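PDB 6Y2K: beta-galactosidase from Marinomonas sp. ef1, which catalyses the hydrolysis of terminal beta-D-galactosyl residues from beta-D-galactosides as a hexameric, cold-active glycoside hydrolase of family 42. Local coordinates for residues R237-N242 with D258-S263; L150-A155 with E194-T199; I553-P558 with V569-G574. One frame throughout, in Å; residues are numbered along the deposited sequence.

Contact 1 belongs to the buried core of the catalytic TIM barrel, where backbone bonds, reinforced by an aspartate and a serine side chain, join two parallel strands. Contact 2, in the same family domain but near its surface, joins a loop running into helix 154-168 to an irregular loop through a tyrosine, a leucine, an asparagine and one water, with no direct hydrogen bond. Helix 205-233 packs on side chains of both. Contact 3 lies in the trimerisation domain, its centre about 43 Å from that of contact 1. Partly buried, it combines one backbone bond with a methionine of the mixed sheet that reaches side chains of the two-stranded sheet. Only contact 2 touches another subunit.

Contact 1 (R237-N242 with D258-S263); sequences RDLVHN and DLDVAS
The carbonyl oxygen His241 O is gripped twice by one residue. Ser263 N meets His241 O nearly head-on at 3.1 Å, and Ser263 OG donates to the same oxygen at 2.7 Å from above the carbonyl plane. The serine torsion (chi1 72°) sets OG between its own N and carbonyl carbon, turned back to reach this oxygen. Leu239 O likewise takes two donors, Asp260 N at 2.8 Å and Val261 N at 3.3 Å, so two successive amides of the second segment converge on one oxygen. Asp260 returns the bond: its OD2 receives Leu239 N at 2.9 Å on the anti side of the carboxylate, with a nearly straight N-H...O angle of 175°. The same carboxylate has a salt bridge to Arg231, and Asp238 has one to Arg309, which probably eases the closeness of two acids. Apolar branches fill the rest: Val240 CG2 packs 3.8 Å from Val261 CB, and Leu259 CD1 lies 3.7 Å from His241 CB. These are parallel barrel strands five and six, joined in a beta-alpha-beta unit through helix 252-256; strands 134-138 and 310-315 flank the pair, and helix 205-233 packs on Leu239 and Leu259.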
loop_
_atom_site.group_PDB
_atom_site.type_symbol
_atom_site.label_atom_id
_atom_site.label_comp_id
_atom_site.label_asym_id
_atom_site.label_seq_id
_atom_site.Cartn_x
_atom_site.Cartn_y
_atom_site.Cartn_z
ATOM N N ARG A 237 7.762 20.213 -58.761
ATOM C CA ARG A 237 7.612 20.522 -57.330
ATOM C C ARG A 237 7.198 19.262 -56.549
ATOM O O ARG A 237 6.364 18.494 -57.023
ATOM C CB ARG A 237 6.576 21.633 -57.114
ATOM C CG ARG A 237 7.117 23.041 -57.286
ATOM C CD ARG A 237 7.626 23.339 -58.695
ATOM N NE ARG A 237 8.132 24.708 -58.787
ATOM C CZ ARG A 237 8.596 25.277 -59.899
ATOM N NH1 ARG A 237 9.034 26.532 -59.860
ATOM N NH2 ARG A 237 8.612 24.612 -61.053
ATOM N N ASP A 238 7.786 19.061 -55.367
ATOM C CA ASP A 238 7.410 17.946 -54.496
ATOM C C ASP A 238 6.030 18.189 -53.897
ATOM O O ASP A 238 5.808 19.214 -53.260
ATOM C CB ASP A 238 8.406 17.775 -53.345
ATOM C CG ASP A 238 9.755 17.251 -53.797
ATOM O OD1 ASP A 238 9.815 16.408 -54.708
ATOM O OD2 ASP A 238 10.757 17.647 -53.187
ATOM N N LEU A 239 5.109 17.261 -54.123
ATOM C CA LEU A 239 3.772 17.339 -53.527
ATOM C C LEU A 239 3.771 16.490 -52.261
ATOM O O LEU A 239 4.193 15.328 -52.278
ATOM C CB LEU A 239 2.715 16.871 -54.523
ATOM C CG LEU A 239 2.783 17.543 -55.910
ATOM C CD1 LEU A 239 1.646 17.070 -56.788
ATOM C CD2 LEU A 239 2.756 19.060 -55.783
ATOM N N VAL A 240 3.301 17.090 -51.172
ATOM C CA VAL A 240 3.395 16.510 -49.838
ATOM C C VAL A 240 2.101 16.785 -49.081
ATOM O O VAL A 240 1.391 17.752 -49.381
ATOM C CB VAL A 240 4.634 17.083 -49.085
ATOM C CG1 VAL A 240 4.544 18.586 -48.877
ATOM C CG2 VAL A 240 4.871 16.381 -47.751
ATOM N N HIS A 241 1.784 15.909 -48.131
ATOM C CA HIS A 241 0.775 16.195 -47.128
ATOM C C HIS A 241 1.356 15.974 -45.728
ATOM O O HIS A 241 2.308 15.195 -45.557
ATOM C CB HIS A 241 -0.497 15.366 -47.329
ATOM C CG HIS A 241 -1.595 15.786 -46.408
ATOM N ND1 HIS A 241 -2.292 16.961 -46.584
ATOM C CD2 HIS A 241 -2.033 15.258 -45.241
ATOM C CE1 HIS A 241 -3.141 17.117 -45.586
ATOM N NE2 HIS A 241 -3.002 16.100 -44.755
ATOM N N ASN A 242 0.806 16.691 -44.743
ATOM C CA ASN A 242 1.272 16.607 -43.355
ATOM C C ASN A 242 0.337 15.728 -42.504
ATOM O O ASN A 242 -0.757 16.139 -42.133
ATOM C CB ASN A 242 1.528 18.003 -42.741
ATOM C CG ASN A 242 0.303 18.910 -42.738
ATOM O OD1 ASN A 242 -0.573 18.822 -43.603
ATOM N ND2 ASN A 242 0.246 19.804 -41.754
ATOM N N ASP A 258 -0.506 9.129 -54.331
ATOM C CA ASP A 258 -0.676 10.317 -55.171
ATOM C C ASP A 258 0.295 11.460 -54.860
ATOM O O ASP A 258 0.205 12.518 -55.471
ATOM C CB ASP A 258 -2.136 10.803 -55.082
ATOM C CG ASP A 258 -3.128 9.778 -55.633
ATOM O OD1 ASP A 258 -2.821 9.142 -56.661
ATOM O OD2 ASP A 258 -4.220 9.610 -55.049
ATOM N N LEU A 259 1.223 11.248 -53.929
ATOM C CA LEU A 259 2.128 12.291 -53.478
ATOM C C LEU A 259 3.578 11.834 -53.605
ATOM O O LEU A 259 3.855 10.648 -53.804
ATOM C CB LEU A 259 1.807 12.671 -52.029
ATOM C CG LEU A 259 0.432 13.323 -51.805
ATOM C CD1 LEU A 259 0.064 13.267 -50.326
ATOM C CD2 LEU A 259 0.395 14.765 -52.301
ATOM N N ASP A 260 4.494 12.792 -53.504
ATOM C CA ASP A 260 5.931 12.523 -53.621
ATOM C C ASP A 260 6.607 12.272 -52.281
ATOM O O ASP A 260 7.612 11.566 -52.224
ATOM C CB ASP A 260 6.621 13.691 -54.317
ATOM C CG ASP A 260 6.066 13.941 -55.695
ATOM O OD1 ASP A 260 5.952 12.969 -56.485
ATOM O OD2 ASP A 260 5.705 15.101 -55.988
ATOM N N VAL A 261 6.079 12.880 -51.216
ATOM C CA VAL A 261 6.705 12.853 -49.899
ATOM C C VAL A 261 5.617 12.664 -48.845
ATOM O O VAL A 261 4.524 13.219 -48.980
ATOM C CB VAL A 261 7.426 14.191 -49.588
ATOM C CG1 VAL A 261 8.074 14.149 -48.207
ATOM C CG2 VAL A 261 8.457 14.532 -50.666
ATOM N N ALA A 262 5.925 11.880 -47.812
ATOM C CA ALA A 262 5.091 11.803 -46.617
ATOM C C ALA A 262 5.746 12.680 -45.567
ATOM O O ALA A 262 6.913 12.485 -45.243
ATOM C CB ALA A 262 4.994 10.375 -46.120
ATOM N N SER A 263 5.009 13.659 -45.057
ATOM C CA SER A 263 5.482 14.454 -43.934
ATOM C C SER A 263 4.553 14.241 -42.763
ATOM O O SER A 263 3.413 13.806 -42.941
ATOM C CB SER A 263 5.569 15.939 -44.277
ATOM O OG SER A 263 4.299 16.539 -44.393
#

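Contact 2 (L150-A155 with E194-T199); sequences LSYAEA and ELPNLT
Tyr152 and Leu195 bring together two irregular parts of the long excursion between strands four and five of the TIM barrel. The first runs into helix 154-168, with Ala153 at its N-cap; the second precedes helix 205-233. The nearest pair of CA atoms, Tyr152 and Leu195, is 6.7 Å apart, so side chains rather than backbone pairing make the contact.

Apolar packing comes first. Leu195 CD1 reaches in beside the tyrosine, 3.9 Å from Tyr152 CB. Leu195 CB and Pro196 CG both stand at the edge of the Tyr152 ring, near its plane, the proline carbon being 4.5 Å from Tyr152 CE1. Phe211 of helix 205-233 meets the same ring and also packs on Leu195 and Pro196, tying this small cluster to the barrel's helical layer. The methyl Leu195 CD1 also lies against the tyrosine carbonyl, 3.4 Å from Tyr152 O.

Between the ring and the amide of Asn197 the approach is oblique, with the two planes 32° apart. Their side chains slide past each other in opposite directions, and Asn197 CG comes within 3.3 Å of Tyr152 CD1. The asparagine torsion (chi1 68°), with CG between its backbone N and carbonyl carbon, brings the amide alongside the ring.

In the surroundings, Tyr152 OH bonds to a glycerol, probably from the crystallisation liquor, and Glu194 forms a salt bridge with Lys79 of a second subunit, placing the contact close to a subunit boundary. The one polar link across the segments runs through a water: Asn197 ND2 serves two acceptors, Glu93 O and this water at 3.0 Å, and the water in turn donates to Tyr152 O at 2.8 Å.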
loop_
_atom_site.group_PDB
_atom_site.type_symbol
_atom_site.label_atom_id
_atom_site.label_comp_id
_atom_site.label_asym_id
_atom_site.label_seq_id
_atom_site.Cartn_x
_atom_site.Cartn_y
_atom_site.Cartn_z
ATOM N N LEU A 150 -14.705 10.729 -40.752
ATOM C CA LEU A 150 -16.095 10.268 -40.656
ATOM C C LEU A 150 -17.017 11.468 -40.436
ATOM O O LEU A 150 -16.776 12.302 -39.555
ATOM C CB LEU A 150 -16.269 9.258 -39.516
ATOM C CG LEU A 150 -15.460 7.960 -39.585
ATOM C CD1 LEU A 150 -15.841 7.048 -38.428
ATOM C CD2 LEU A 150 -15.648 7.232 -40.910
ATOM N N SER A 151 -18.032 11.580 -41.286
ATOM C CA SER A 151 -19.049 12.625 -41.195
ATOM C C SER A 151 -20.384 11.995 -41.536
ATOM O O SER A 151 -20.442 11.010 -42.274
ATOM C CB SER A 151 -18.728 13.786 -42.140
ATOM O OG SER A 151 -19.845 14.653 -42.296
ATOM N N TYR A 152 -21.451 12.551 -40.971
ATOM C CA TYR A 152 -22.759 11.900 -40.972
ATOM C C TYR A 152 -23.850 12.835 -41.486
ATOM O O TYR A 152 -24.964 12.878 -40.949
ATOM C CB TYR A 152 -23.055 11.385 -39.561
ATOM C CG TYR A 152 -22.000 10.412 -39.064
ATOM C CD1 TYR A 152 -22.108 9.049 -39.326
ATOM C CD2 TYR A 152 -20.888 10.854 -38.349
ATOM C CE1 TYR A 152 -21.147 8.148 -38.879
ATOM C CE2 TYR A 152 -19.921 9.962 -37.901
ATOM C CZ TYR A 152 -20.058 8.605 -38.170
ATOM O OH TYR A 152 -19.110 7.711 -37.738
ATOM N N ALA A 153 -23.510 13.567 -42.550
ATOM C CA ALA A 153 -24.413 14.495 -43.221
ATOM C C ALA A 153 -24.963 13.850 -44.490
ATOM O O ALA A 153 -24.514 12.769 -44.900
ATOM C CB ALA A 153 -23.673 15.780 -43.559
ATOM N N GLU A 154 -25.918 14.533 -45.119
ATOM C CA GLU A 154 -26.563 14.041 -46.346
ATOM C C GLU A 154 -25.549 13.754 -47.450
ATOM O O GLU A 154 -25.649 12.742 -48.120
ATOM C CB GLU A 154 -27.623 15.029 -46.856
ATOM C CG GLU A 154 -28.513 14.480 -47.977
ATOM C CD GLU A 154 -29.428 13.341 -47.514
ATOM O OE1 GLU A 154 -29.937 13.413 -46.367
ATOM O OE2 GLU A 154 -29.652 12.374 -48.290
ATOM N N ALA A 155 -24.563 14.635 -47.615
ATOM C CA ALA A 155 -23.530 14.450 -48.644
ATOM C C ALA A 155 -22.734 13.155 -48.454
ATOM O O ALA A 155 -22.384 12.495 -49.428
ATOM C CB ALA A 155 -22.591 15.652 -48.681
ATOM N N GLU A 194 -28.813 3.372 -44.759
ATOM C CA GLU A 194 -28.592 4.593 -43.993
ATOM C C GLU A 194 -27.144 4.661 -43.510
ATOM O O GLU A 194 -26.367 3.718 -43.667
ATOM C CB GLU A 194 -29.546 4.642 -42.783
ATOM C CG GLU A 194 -31.036 4.611 -43.114
ATOM C CD GLU A 194 -31.579 5.872 -43.779
ATOM O OE1 GLU A 194 -30.903 6.925 -43.783
ATOM O OE2 GLU A 194 -32.715 5.798 -44.304
ATOM N N LEU A 195 -26.790 5.796 -42.911
ATOM C CA LEU A 195 -25.517 5.937 -42.211
ATOM C C LEU A 195 -25.535 5.012 -40.983
ATOM O O LEU A 195 -26.619 4.714 -40.462
ATOM C CB LEU A 195 -25.305 7.399 -41.784
ATOM C CG LEU A 195 -25.221 8.424 -42.921
ATOM C CD1 LEU A 195 -25.348 9.844 -42.380
ATOM C CD2 LEU A 195 -23.926 8.238 -43.708
ATOM N N PRO A 196 -24.352 4.530 -40.536
ATOM C CA PRO A 196 -24.282 3.626 -39.384
ATOM C C PRO A 196 -24.352 4.275 -37.988
ATOM O O PRO A 196 -24.248 3.553 -36.992
ATOM C CB PRO A 196 -22.932 2.941 -39.576
ATOM C CG PRO A 196 -22.098 3.980 -40.220
ATOM C CD PRO A 196 -23.022 4.705 -41.156
ATOM N N ASN A 197 -24.532 5.592 -37.899
ATOM C CA ASN A 197 -24.688 6.251 -36.595
ATOM C C ASN A 197 -26.160 6.301 -36.171
ATOM O O ASN A 197 -27.060 6.054 -36.974
ATOM C CB ASN A 197 -24.093 7.663 -36.611
ATOM C CG ASN A 197 -24.869 8.617 -37.496
ATOM O OD1 ASN A 197 -25.324 8.235 -38.581
ATOM N ND2 ASN A 197 -25.031 9.863 -37.036
ATOM N N LEU A 198 -26.390 6.614 -34.897
ATOM C CA LEU A 198 -27.747 6.787 -34.353
ATOM C C LEU A 198 -28.681 5.575 -34.571
ATOM O O LEU A 198 -29.893 5.725 -34.713
ATOM C CB LEU A 198 -28.381 8.079 -34.896
ATOM C CG LEU A 198 -27.650 9.371 -34.511
ATOM C CD1 LEU A 198 -28.298 10.560 -35.198
ATOM C CD2 LEU A 198 -27.643 9.565 -33.001
ATOM N N THR A 199 -28.105 4.382 -34.586
ATOM C CA THR A 199 -28.877 3.150 -34.606
ATOM C C THR A 199 -29.274 2.821 -33.168
ATOM O O THR A 199 -28.675 3.339 -32.226
ATOM C CB THR A 199 -28.052 1.996 -35.203
ATOM O OG1 THR A 199 -26.792 1.909 -34.536
ATOM C CG2 THR A 199 -27.801 2.223 -36.679
HETATM O O HOH W 1 -26.325 12.100 -38.653
#

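Contact 3 (I553-P558 with V569-G574); sequences IKTELP and VLMGEG
The Glu573 carboxylate, the flat group of this contact, meets Pro558 and Leu557 through different oxygens: Glu573 OE1 lies 3.6 Å from Pro558 CD, and Glu573 OE2 lies 3.8 Å from Leu557 CD2. The glutamate chain crosses both residues at about a right angle, having left its backbone with chi1 at 61° and run on extended. Next to these carboxylate-to-CH contacts, Gly572 N donates to Pro558 O at 2.9 Å, close to linear at 163°. The backbone angles of Gly572 would jam a side chain against the preceding carbonyl oxygen, which accounts for glycine here. Farther in, the methionine bends back, and Met571 SD stands 3.9 Å from Ile553 CG2 and 4.0 Å from Thr555 CG2; its side chain meets Ile553 tip to tip.

Thr555 OG1 accepts Leu557 N at 3.0 Å, closing an ST turn, and is also bonded to Pro520 O. A valine here would probably leave both Leu557 N and Pro520 O without their hydroxyl partner and let the turn relax. Leu521 of strand 521-528 touches Ile553, Thr555 and Met571, so the methionine links the two-stranded sheet to the larger mixed sheet. The Pro558-Gly572 bond sits at the open end of the antiparallel hairpin of strands 559-563 and 568-573, which carries a classic beta bulge where Val569 and Leu570 face Leu561.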
loop_
_atom_site.group_PDB
_atom_site.type_symbol
_atom_site.label_atom_id
_atom_site.label_comp_id
_atom_site.label_asym_id
_atom_site.label_seq_id
_atom_site.Cartn_x
_atom_site.Cartn_y
_atom_site.Cartn_z
ATOM N N ILE A 553 -6.104 -22.842 -29.417
ATOM C CA ILE A 553 -5.580 -23.302 -30.712
ATOM C C ILE A 553 -5.311 -24.810 -30.704
ATOM O O ILE A 553 -4.846 -25.363 -29.703
ATOM C CB ILE A 553 -4.282 -22.541 -31.069
ATOM C CG1 ILE A 553 -4.593 -21.063 -31.356
ATOM C CG2 ILE A 553 -3.571 -23.150 -32.282
ATOM C CD1 ILE A 553 -3.371 -20.166 -31.407
ATOM N N LYS A 554 -5.618 -25.457 -31.827
ATOM C CA LYS A 554 -5.224 -26.838 -32.089
ATOM C C LYS A 554 -4.209 -26.829 -33.228
ATOM O O LYS A 554 -4.442 -26.217 -34.275
ATOM C CB LYS A 554 -6.439 -27.699 -32.448
ATOM C CG LYS A 554 -6.086 -29.162 -32.697
ATOM C CD LYS A 554 -7.293 -30.075 -32.545
ATOM C CE LYS A 554 -6.911 -31.540 -32.730
ATOM N NZ LYS A 554 -7.866 -32.458 -32.039
ATOM N N THR A 555 -3.069 -27.472 -33.006
ATOM C CA THR A 555 -2.005 -27.555 -34.008
ATOM C C THR A 555 -1.093 -28.739 -33.722
ATOM O O THR A 555 -1.005 -29.185 -32.583
ATOM C CB THR A 555 -1.152 -26.265 -34.054
ATOM O OG1 THR A 555 -0.233 -26.319 -35.155
ATOM C CG2 THR A 555 -0.357 -26.057 -32.758
ATOM N N GLU A 556 -0.429 -29.236 -34.767
ATOM C CA GLU A 556 0.660 -30.200 -34.617
ATOM C C GLU A 556 2.027 -29.522 -34.697
ATOM O O GLU A 556 3.047 -30.163 -34.471
ATOM C CB GLU A 556 0.562 -31.301 -35.684
ATOM C CG GLU A 556 -0.698 -32.146 -35.604
ATOM C CD GLU A 556 -0.874 -32.826 -34.258
ATOM O OE1 GLU A 556 -2.022 -32.856 -33.760
ATOM O OE2 GLU A 556 0.133 -33.324 -33.686
ATOM N N LEU A 557 2.056 -28.222 -34.986
ATOM C CA LEU A 557 3.314 -27.482 -35.024
ATOM C C LEU A 557 4.001 -27.513 -33.651
ATOM O O LEU A 557 3.318 -27.539 -32.631
ATOM C CB LEU A 557 3.075 -26.026 -35.444
ATOM C CG LEU A 557 2.655 -25.784 -36.887
ATOM C CD1 LEU A 557 2.156 -24.358 -37.047
ATOM C CD2 LEU A 557 3.803 -26.066 -37.855
ATOM N N PRO A 558 5.351 -27.508 -33.620
ATOM C CA PRO A 558 6.017 -27.402 -32.323
ATOM C C PRO A 558 5.680 -26.083 -31.632
ATOM O O PRO A 558 5.542 -25.058 -32.312
ATOM C CB PRO A 558 7.507 -27.420 -32.677
ATOM C CG PRO A 558 7.590 -27.964 -34.062
ATOM C CD PRO A 558 6.319 -27.534 -34.729
ATOM N N VAL A 569 0.689 -20.998 -27.416
ATOM C CA VAL A 569 0.790 -19.535 -27.411
ATOM C C VAL A 569 1.652 -19.065 -28.589
ATOM O O VAL A 569 1.229 -18.208 -29.355
ATOM C CB VAL A 569 1.333 -19.007 -26.060
ATOM C CG1 VAL A 569 1.749 -17.534 -26.142
ATOM C CG2 VAL A 569 0.287 -19.207 -24.975
ATOM N N LEU A 570 2.853 -19.618 -28.729
ATOM C CA LEU A 570 3.701 -19.340 -29.893
ATOM C C LEU A 570 4.157 -20.673 -30.475
ATOM O O LEU A 570 4.639 -21.538 -29.747
ATOM C CB LEU A 570 4.868 -18.438 -29.492
ATOM C CG LEU A 570 6.007 -18.125 -30.482
ATOM C CD1 LEU A 570 5.525 -17.829 -31.877
ATOM C CD2 LEU A 570 6.829 -16.950 -29.967
ATOM N N MET A 571 3.971 -20.840 -31.779
ATOM C CA MET A 571 4.183 -22.125 -32.448
ATOM C C MET A 571 4.781 -21.920 -33.821
ATOM O O MET A 571 4.533 -20.904 -34.472
ATOM C CB MET A 571 2.854 -22.893 -32.568
ATOM C CG MET A 571 1.774 -22.205 -33.419
ATOM S SD MET A 571 0.130 -22.134 -32.680
ATOM C CE MET A 571 0.421 -21.015 -31.308
ATOM N N GLY A 572 5.547 -22.902 -34.271
ATOM C CA GLY A 572 6.166 -22.848 -35.586
ATOM C C GLY A 572 7.467 -23.617 -35.669
ATOM O O GLY A 572 7.894 -24.256 -34.708
ATOM N N GLU A 573 8.090 -23.532 -36.839
ATOM C CA GLU A 573 9.344 -24.219 -37.121
ATOM C C GLU A 573 9.912 -23.645 -38.401
ATOM O O GLU A 573 9.175 -23.035 -39.197
ATOM C CB GLU A 573 9.125 -25.736 -37.268
ATOM C CG GLU A 573 8.195 -26.141 -38.410
ATOM C CD GLU A 573 7.777 -27.606 -38.363
ATOM O OE1 GLU A 573 8.353 -28.380 -37.572
ATOM O OE2 GLU A 573 6.859 -27.983 -39.129
ATOM N N GLY A 574 11.211 -23.855 -38.601
ATOM C CA GLY A 574 11.916 -23.316 -39.756
ATOM C C GLY A 574 11.831 -21.796 -39.766
ATOM O O GLY A 574 12.345 -21.136 -38.851
#